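Side-chain contacts in outer membrane protein (Bartonella henselae, PDB 2FI9), which is of unknown function but belongs to the DUF498/DUF598 family, is named an outer membrane protein, and folds as a small alpha/beta domain: residues P52-E57 and A121-A126; L72-G77 and V89-K94. All blocks are in the same frame, centred on the assembly; numbering follows the deposited sequence.

Contact 1: P52-E57 and A121-A126; sequences PVPTQE and AALLFA
P52 lies along one face of the F125 ring, and two residues on in the loop and two residues back in the strand, P54 meets L123; the two prolines are the points at which the loop 52-57 rests on segment 121-126. The phenylalanine can be followed outward. F125 CB passes 4.1 Å from P52 CA, and the same P52 CA then comes closest to the ring at F125 CG, 3.6 Å away. Beyond this the two sides of the ring differ in emphasis: CD1 and CE1 lie nearest P52 CA and N, whereas CD2 and CE2 lie nearest P52 CB, with F125 CD2 3.8 Å from P52 CB. At the tip, F125 CZ is 4.0 Å from P52 CD. The backbone N of P52 sits 3.6 Å above the plane of the F125 ring, over its centre, and P52 CB adds a CH-pi contact at 4.1 Å from the F125 centroid, 21° off the ring normal. F125 holds CG anti to its backbone N (chi1 -177°), which carries the ring out beside the pyrrolidine, the two side chains running in the same direction. The second pair is smaller and tighter. L123 offers a single methyl, CD2, to the proline ring, 3.5 Å from P54 CB, a distance short for two carbons and a sign of close packing. Around them, L81 packs against P52, and L123 also touches I38 of neighbouring strand 36-40. Through P54, which leans on L87, the loop bridges helix 85-93 and the central strand of the mixed sheet.

Contact 2: L72-G77 and V89-K94; sequences LLIGTG and VLLWEK
Different first torsions bring L72 and L91 together: the strand leucine sets CG anti to its own N (chi1 176°), while the helix leucine sets CG anti to its carbonyl carbon (chi1 -72°). Each side chain leaves its backbone toward the other element, and the two cross at about a right angle. They touch methyl to methyl, with L72 CD2 4.0 Å from L91 CD2, an ordinary van der Waals separation. The other branch of L91 turns to I74, two residues along the strand. There the extended chain of the isoleucine (chi2 162°) carries I74 CD1 outward to within 4.5 Å of L91 CD1, a looser approach. One helix residue therefore serves two strand residues, each with a separate methyl, and the backbones stay well apart: the CA atoms of L72 and L91 are 8.8 Å from each other. All three side chains are buried, and the pairing is apolar throughout. Further hydrophobic cover comes from helix 60-64, where V62 packs on L72 and L63 on L91, and both leucines also reach S98 of strand 97-101. L73, between the two contact residues in sequence, instead packs on F110 and L113 of helix 103-115. The strand is thus packed against by helices through L72 and I74 on the one hand and through L73 on the other, as in layered alpha/beta folds. Within that layering the contact is the helix-on-strand packing of a beta-alpha-beta unit, in which helix 85-93 connects the parallel neighbours 71-75 and 97-101.

Contact 2 is nested within the loop that contact 1 closes: along the chain come 52-57, 72-77, 89-94 and finally 121-126. Their centres are about 8 Å apart, and they share the mixed sheet, where strands 71-75 and 120-124 are parallel neighbours. The join is direct, since L123 probably hydrogen-bonds through its N to L73 O (2.9 Å) and through its O to G75 N (2.8 Å). P52 also packs on the T76 backbone. Helix 85-93 reaches both contacts, so the loop, the beta-alpha-beta unit and the last strand pack together in one alpha/beta domain.

Contact 1: P52-E57 and A121-A126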
ATOM      1  N   PRO A  52       0.569  10.880  -6.083  1.00 34.19           N
ATOM      2  CA  PRO A  52       1.215   9.575  -6.015  1.00 35.21           C
ATOM      3  C   PRO A  52       2.366   9.445  -5.009  1.00 35.90           C
ATOM      4  O   PRO A  52       2.767   8.319  -4.703  1.00 36.37           O
ATOM      5  CB  PRO A  52       1.711   9.367  -7.444  1.00 34.99           C
ATOM      6  CG  PRO A  52       1.883  10.724  -7.975  1.00 35.46           C
ATOM      7  CD  PRO A  52       0.828  11.559  -7.366  1.00 33.97           C
ATOM      8  N   VAL A  53       2.881  10.560  -4.498  1.00 36.35           N
ATOM      9  CA  VAL A  53       3.956  10.501  -3.500  1.00 37.18           C
ATOM     10  C   VAL A  53       3.341  10.521  -2.100  1.00 37.53           C
ATOM     11  O   VAL A  53       2.663  11.483  -1.740  1.00 37.71           O
ATOM     12  CB  VAL A  53       4.949  11.685  -3.594  1.00 37.20           C
ATOM     13  CG1 VAL A  53       6.097  11.459  -2.630  1.00 36.66           C
ATOM     14  CG2 VAL A  53       5.485  11.890  -5.020  1.00 38.85           C
ATOM     15  N   PRO A  54       3.571   9.461  -1.306  1.00 37.73           N
ATOM     16  CA  PRO A  54       2.945   9.390  -0.002  1.00 37.20           C
ATOM     17  C   PRO A  54       3.497  10.427   0.966  1.00 37.10           C
ATOM     18  O   PRO A  54       4.652  10.858   0.833  1.00 36.06           O
ATOM     19  CB  PRO A  54       3.287   7.980   0.488  1.00 37.66           C
ATOM     20  CG  PRO A  54       4.423   7.551  -0.281  1.00 38.51           C
ATOM     21  CD  PRO A  54       4.446   8.304  -1.576  1.00 38.06           C
ATOM     22  N   THR A  55       2.651  10.829   1.908  1.00 36.72           N
ATOM     23  CA  THR A  55       3.033  11.743   2.966  1.00 37.41           C
ATOM     24  C   THR A  55       3.222  10.950   4.259  1.00 37.63           C
ATOM     25  O   THR A  55       2.933   9.746   4.316  1.00 36.49           O
ATOM     26  CB  THR A  55       1.955  12.820   3.193  1.00 37.68           C
ATOM     27  OG1 THR A  55       0.777  12.203   3.720  1.00 37.92           O
ATOM     28  CG2 THR A  55       1.608  13.520   1.889  1.00 38.22           C
ATOM     29  N   GLN A  56       3.712  11.628   5.296  1.00 37.99           N
ATOM     30  CA  GLN A  56       3.841  11.019   6.616  1.00 38.95           C
ATOM     31  C   GLN A  56       2.496  10.497   7.131  1.00 38.84           C
ATOM     32  O   GLN A  56       2.418   9.365   7.614  1.00 39.33           O
ATOM     33  CB  GLN A  56       4.518  12.003   7.579  1.00 39.24           C
ATOM     34  CG  GLN A  56       5.938  12.360   7.086  1.00 40.20           C
ATOM     35  CD  GLN A  56       6.598  13.528   7.807  1.00 40.34           C
ATOM     36  OE1 GLN A  56       6.340  13.781   8.989  1.00 43.34           O
ATOM     37  NE2 GLN A  56       7.483  14.227   7.096  1.00 41.48           N
ATOM     38  N   GLU A  57       1.435  11.291   6.985  1.00 38.84           N
ATOM     39  CA  GLU A  57       0.069  10.849   7.303  1.00 39.03           C
ATOM     40  C   GLU A  57      -0.350   9.584   6.552  1.00 37.77           C
ATOM     41  O   GLU A  57      -0.938   8.655   7.132  1.00 37.89           O
ATOM     42  CB  GLU A  57      -0.930  11.937   6.949  1.00 39.76           C
ATOM     43  CG  GLU A  57      -1.304  12.849   8.084  1.00 43.73           C
ATOM     44  CD  GLU A  57      -2.694  13.449   7.889  1.00 48.46           C
ATOM     45  OE1 GLU A  57      -3.035  14.402   8.628  1.00 50.70           O
ATOM     46  OE2 GLU A  57      -3.442  12.975   6.996  1.00 49.45           O
ATOM     47  N   ALA A 121       2.557  -5.324   3.555  1.00 30.47           N
ATOM     48  CA  ALA A 121       1.591  -4.246   3.536  1.00 30.78           C
ATOM     49  C   ALA A 121       1.749  -3.543   2.205  1.00 31.06           C
ATOM     50  O   ALA A 121       2.799  -3.636   1.575  1.00 31.85           O
ATOM     51  CB  ALA A 121       1.847  -3.258   4.701  1.00 30.65           C
ATOM     52  N   ALA A 122       0.715  -2.828   1.778  1.00 31.75           N
ATOM     53  CA  ALA A 122       0.794  -2.030   0.553  1.00 31.31           C
ATOM     54  C   ALA A 122       0.099  -0.689   0.729  1.00 31.56           C
ATOM     55  O   ALA A 122      -0.958  -0.609   1.356  1.00 32.12           O
ATOM     56  CB  ALA A 122       0.166  -2.793  -0.607  1.00 31.72           C
ATOM     57  N   LEU A 123       0.702   0.366   0.180  1.00 31.39           N
ATOM     58  CA  LEU A 123       0.057   1.648   0.058  1.00 31.70           C
ATOM     59  C   LEU A 123      -0.107   1.857  -1.426  1.00 31.53           C
ATOM     60  O   LEU A 123       0.879   1.860  -2.154  1.00 32.10           O
ATOM     61  CB  LEU A 123       0.948   2.743   0.647  1.00 31.77           C
ATOM     62  CG  LEU A 123       0.463   4.188   0.495  1.00 33.31           C
ATOM     63  CD1 LEU A 123      -0.934   4.377   1.024  1.00 32.56           C
ATOM     64  CD2 LEU A 123       1.419   5.167   1.213  1.00 33.85           C
ATOM     65  N   LEU A 124      -1.337   2.028  -1.890  1.00 31.04           N
ATOM     66  CA  LEU A 124      -1.569   2.017  -3.331  1.00 31.55           C
ATOM     67  C   LEU A 124      -2.275   3.277  -3.813  1.00 31.52           C
ATOM     68  O   LEU A 124      -3.448   3.477  -3.500  1.00 31.54           O
ATOM     69  CB  LEU A 124      -2.367   0.767  -3.725  1.00 31.05           C
ATOM     70  CG  LEU A 124      -1.805  -0.587  -3.260  1.00 31.08           C
ATOM     71  CD1 LEU A 124      -2.812  -1.709  -3.402  1.00 27.36           C
ATOM     72  CD2 LEU A 124      -0.534  -0.968  -4.016  1.00 29.31           C
ATOM     73  N   PHE A 125      -1.568   4.112  -4.578  1.00 30.99           N
ATOM     74  CA  PHE A 125      -2.199   5.257  -5.221  1.00 30.60           C
ATOM     75  C   PHE A 125      -3.049   4.771  -6.370  1.00 30.85           C
ATOM     76  O   PHE A 125      -2.563   4.080  -7.249  1.00 30.51           O
ATOM     77  CB  PHE A 125      -1.165   6.233  -5.734  1.00 31.01           C
ATOM     78  CG  PHE A 125      -1.749   7.477  -6.356  1.00 30.85           C
ATOM     79  CD1 PHE A 125      -2.333   8.461  -5.562  1.00 29.30           C
ATOM     80  CD2 PHE A 125      -1.673   7.685  -7.732  1.00 31.30           C
ATOM     81  CE1 PHE A 125      -2.854   9.614  -6.128  1.00 29.66           C
ATOM     82  CE2 PHE A 125      -2.176   8.864  -8.311  1.00 31.65           C
ATOM     83  CZ  PHE A 125      -2.769   9.821  -7.510  1.00 29.15           C
ATOM     84  N   ALA A 126      -4.320   5.149  -6.355  1.00 30.87           N
ATOM     85  CA  ALA A 126      -5.271   4.692  -7.365  1.00 30.85           C
ATOM     86  C   ALA A 126      -4.996   5.408  -8.667  1.00 31.01           C
ATOM     87  O   ALA A 126      -4.968   6.629  -8.704  1.00 30.67           O
ATOM     88  CB  ALA A 126      -6.670   4.982  -6.918  1.00 30.92           C
TER

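Contact 2: L72-G77 and V89-K94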
ATOM      1  N   LEU A  72       6.773  -3.099   3.234  1.00 33.05           N
ATOM      2  CA  LEU A  72       5.774  -2.224   2.665  1.00 32.12           C
ATOM      3  C   LEU A  72       6.044  -1.966   1.174  1.00 31.77           C
ATOM      4  O   LEU A  72       7.129  -1.474   0.791  1.00 31.19           O
ATOM      5  CB  LEU A  72       5.729  -0.893   3.428  1.00 31.99           C
ATOM      6  CG  LEU A  72       4.751   0.131   2.833  1.00 31.86           C
ATOM      7  CD1 LEU A  72       3.290  -0.327   2.947  1.00 32.14           C
ATOM      8  CD2 LEU A  72       4.954   1.471   3.497  1.00 31.85           C
ATOM      9  N   LEU A  73       5.061  -2.295   0.339  1.00 30.14           N
ATOM     10  CA  LEU A  73       5.140  -1.977  -1.081  1.00 30.50           C
ATOM     11  C   LEU A  73       4.398  -0.672  -1.268  1.00 30.57           C
ATOM     12  O   LEU A  73       3.318  -0.487  -0.701  1.00 31.02           O
ATOM     13  CB  LEU A  73       4.499  -3.081  -1.924  1.00 30.77           C
ATOM     14  CG  LEU A  73       5.027  -4.484  -1.606  1.00 31.45           C
ATOM     15  CD1 LEU A  73       4.185  -5.551  -2.275  1.00 32.70           C
ATOM     16  CD2 LEU A  73       6.495  -4.595  -2.028  1.00 31.45           C
ATOM     17  N   ILE A  74       4.994   0.249  -2.024  1.00 30.21           N
ATOM     18  CA  ILE A  74       4.374   1.523  -2.286  1.00 30.09           C
ATOM     19  C   ILE A  74       4.140   1.687  -3.781  1.00 29.95           C
ATOM     20  O   ILE A  74       5.092   1.754  -4.589  1.00 29.73           O
ATOM     21  CB  ILE A  74       5.226   2.679  -1.713  1.00 30.62           C
ATOM     22  CG1 ILE A  74       5.402   2.465  -0.203  1.00 31.17           C
ATOM     23  CG2 ILE A  74       4.552   4.028  -1.989  1.00 31.24           C
ATOM     24  CD1 ILE A  74       6.542   3.242   0.408  1.00 31.38           C
ATOM     25  N   GLY A  75       2.864   1.726  -4.150  1.00 30.40           N
ATOM     26  CA  GLY A  75       2.462   1.901  -5.547  1.00 29.78           C
ATOM     27  C   GLY A  75       2.291   3.385  -5.764  1.00 30.51           C
ATOM     28  O   GLY A  75       1.377   3.993  -5.179  1.00 30.55           O
ATOM     29  N   THR A  76       3.180   3.962  -6.584  1.00 30.25           N
ATOM     30  CA  THR A  76       3.249   5.416  -6.793  1.00 30.36           C
ATOM     31  C   THR A  76       2.598   5.887  -8.096  1.00 31.71           C
ATOM     32  O   THR A  76       3.081   6.850  -8.748  1.00 30.27           O
ATOM     33  CB  THR A  76       4.708   5.944  -6.744  1.00 30.91           C
ATOM     34  OG1 THR A  76       5.508   5.268  -7.724  1.00 29.84           O
ATOM     35  CG2 THR A  76       5.317   5.750  -5.365  1.00 29.44           C
ATOM     36  N   GLY A  77       1.530   5.203  -8.491  1.00 30.91           N
ATOM     37  CA  GLY A  77       0.772   5.569  -9.686  1.00 32.47           C
ATOM     38  C   GLY A  77       1.331   4.943 -10.956  1.00 33.06           C
ATOM     39  O   GLY A  77       1.769   3.792 -10.939  1.00 33.23           O
ATOM     40  N   VAL A  89      13.333   7.569   6.517  1.00 29.15           N
ATOM     41  CA  VAL A  89      13.703   7.599   7.940  1.00 29.59           C
ATOM     42  C   VAL A  89      12.657   6.940   8.852  1.00 29.92           C
ATOM     43  O   VAL A  89      12.994   6.051   9.635  1.00 30.39           O
ATOM     44  CB  VAL A  89      14.002   9.047   8.412  1.00 29.79           C
ATOM     45  CG1 VAL A  89      14.315   9.102   9.906  1.00 30.22           C
ATOM     46  CG2 VAL A  89      15.185   9.605   7.623  1.00 28.47           C
ATOM     47  N   LEU A  90      11.409   7.387   8.771  1.00 29.63           N
ATOM     48  CA  LEU A  90      10.333   6.827   9.608  1.00 29.98           C
ATOM     49  C   LEU A  90      10.193   5.310   9.440  1.00 29.46           C
ATOM     50  O   LEU A  90      10.083   4.570  10.429  1.00 29.58           O
ATOM     51  CB  LEU A  90       9.010   7.513   9.277  1.00 30.62           C
ATOM     52  CG  LEU A  90       8.874   8.996   9.642  1.00 32.25           C
ATOM     53  CD1 LEU A  90       7.744   9.621   8.830  1.00 34.10           C
ATOM     54  CD2 LEU A  90       8.645   9.175  11.119  1.00 33.23           C
ATOM     55  N   LEU A  91      10.186   4.847   8.192  1.00 29.32           N
ATOM     56  CA  LEU A  91      10.064   3.407   7.913  1.00 29.08           C
ATOM     57  C   LEU A  91      11.277   2.640   8.453  1.00 30.25           C
ATOM     58  O   LEU A  91      11.145   1.573   9.077  1.00 29.37           O
ATOM     59  CB  LEU A  91       9.852   3.165   6.424  1.00 29.42           C
ATOM     60  CG  LEU A  91       8.457   3.593   5.955  1.00 28.37           C
ATOM     61  CD1 LEU A  91       8.395   3.779   4.425  1.00 27.92           C
ATOM     62  CD2 LEU A  91       7.349   2.618   6.509  1.00 27.96           C
ATOM     63  N   TRP A  92      12.465   3.214   8.250  1.00 29.92           N
ATOM     64  CA  TRP A  92      13.693   2.634   8.774  1.00 30.94           C
ATOM     65  C   TRP A  92      13.660   2.484  10.294  1.00 31.57           C
ATOM     66  O   TRP A  92      14.080   1.456  10.818  1.00 31.45           O
ATOM     67  CB  TRP A  92      14.905   3.482   8.332  1.00 31.42           C
ATOM     68  CG  TRP A  92      16.231   2.960   8.804  1.00 31.61           C
ATOM     69  CD1 TRP A  92      17.092   2.166   8.105  1.00 32.36           C
ATOM     70  CD2 TRP A  92      16.852   3.207  10.072  1.00 32.99           C
ATOM     71  NE1 TRP A  92      18.207   1.898   8.856  1.00 32.48           N
ATOM     72  CE2 TRP A  92      18.085   2.523  10.070  1.00 32.58           C
ATOM     73  CE3 TRP A  92      16.487   3.947  11.209  1.00 33.61           C
ATOM     74  CZ2 TRP A  92      18.960   2.553  11.158  1.00 34.58           C
ATOM     75  CZ3 TRP A  92      17.349   3.968  12.304  1.00 33.82           C
ATOM     76  CH2 TRP A  92      18.581   3.280  12.265  1.00 34.07           C
ATOM     77  N   GLU A  93      13.163   3.510  10.990  1.00 32.44           N
ATOM     78  CA  GLU A  93      13.064   3.503  12.457  1.00 34.29           C
ATOM     79  C   GLU A  93      12.187   2.372  12.980  1.00 34.18           C
ATOM     80  O   GLU A  93      12.330   1.952  14.115  1.00 33.97           O
ATOM     81  CB  GLU A  93      12.456   4.806  12.963  1.00 34.26           C
ATOM     82  CG  GLU A  93      13.283   6.043  12.744  1.00 36.19           C
ATOM     83  CD  GLU A  93      12.569   7.310  13.207  1.00 36.61           C
ATOM     84  OE1 GLU A  93      11.374   7.250  13.583  1.00 41.81           O
ATOM     85  OE2 GLU A  93      13.206   8.376  13.196  1.00 42.41           O
ATOM     86  N   LYS A  94      11.259   1.907  12.150  1.00 34.51           N
ATOM     87  CA  LYS A  94      10.324   0.852  12.554  1.00 35.23           C
ATOM     88  C   LYS A  94      10.722  -0.487  11.941  1.00 35.46           C
ATOM     89  O   LYS A  94       9.961  -1.453  12.011  1.00 36.24           O
ATOM     90  CB  LYS A  94       8.905   1.222  12.128  1.00 35.45           C
ATOM     91  CG  LYS A  94       8.326   2.452  12.815  1.00 37.20           C
ATOM     92  CD  LYS A  94       7.984   2.173  14.254  1.00 39.14           C
ATOM     93  CE  LYS A  94       7.366   3.373  14.907  1.00 40.83           C
ATOM     94  NZ  LYS A  94       7.272   3.132  16.362  1.00 42.98           N
TER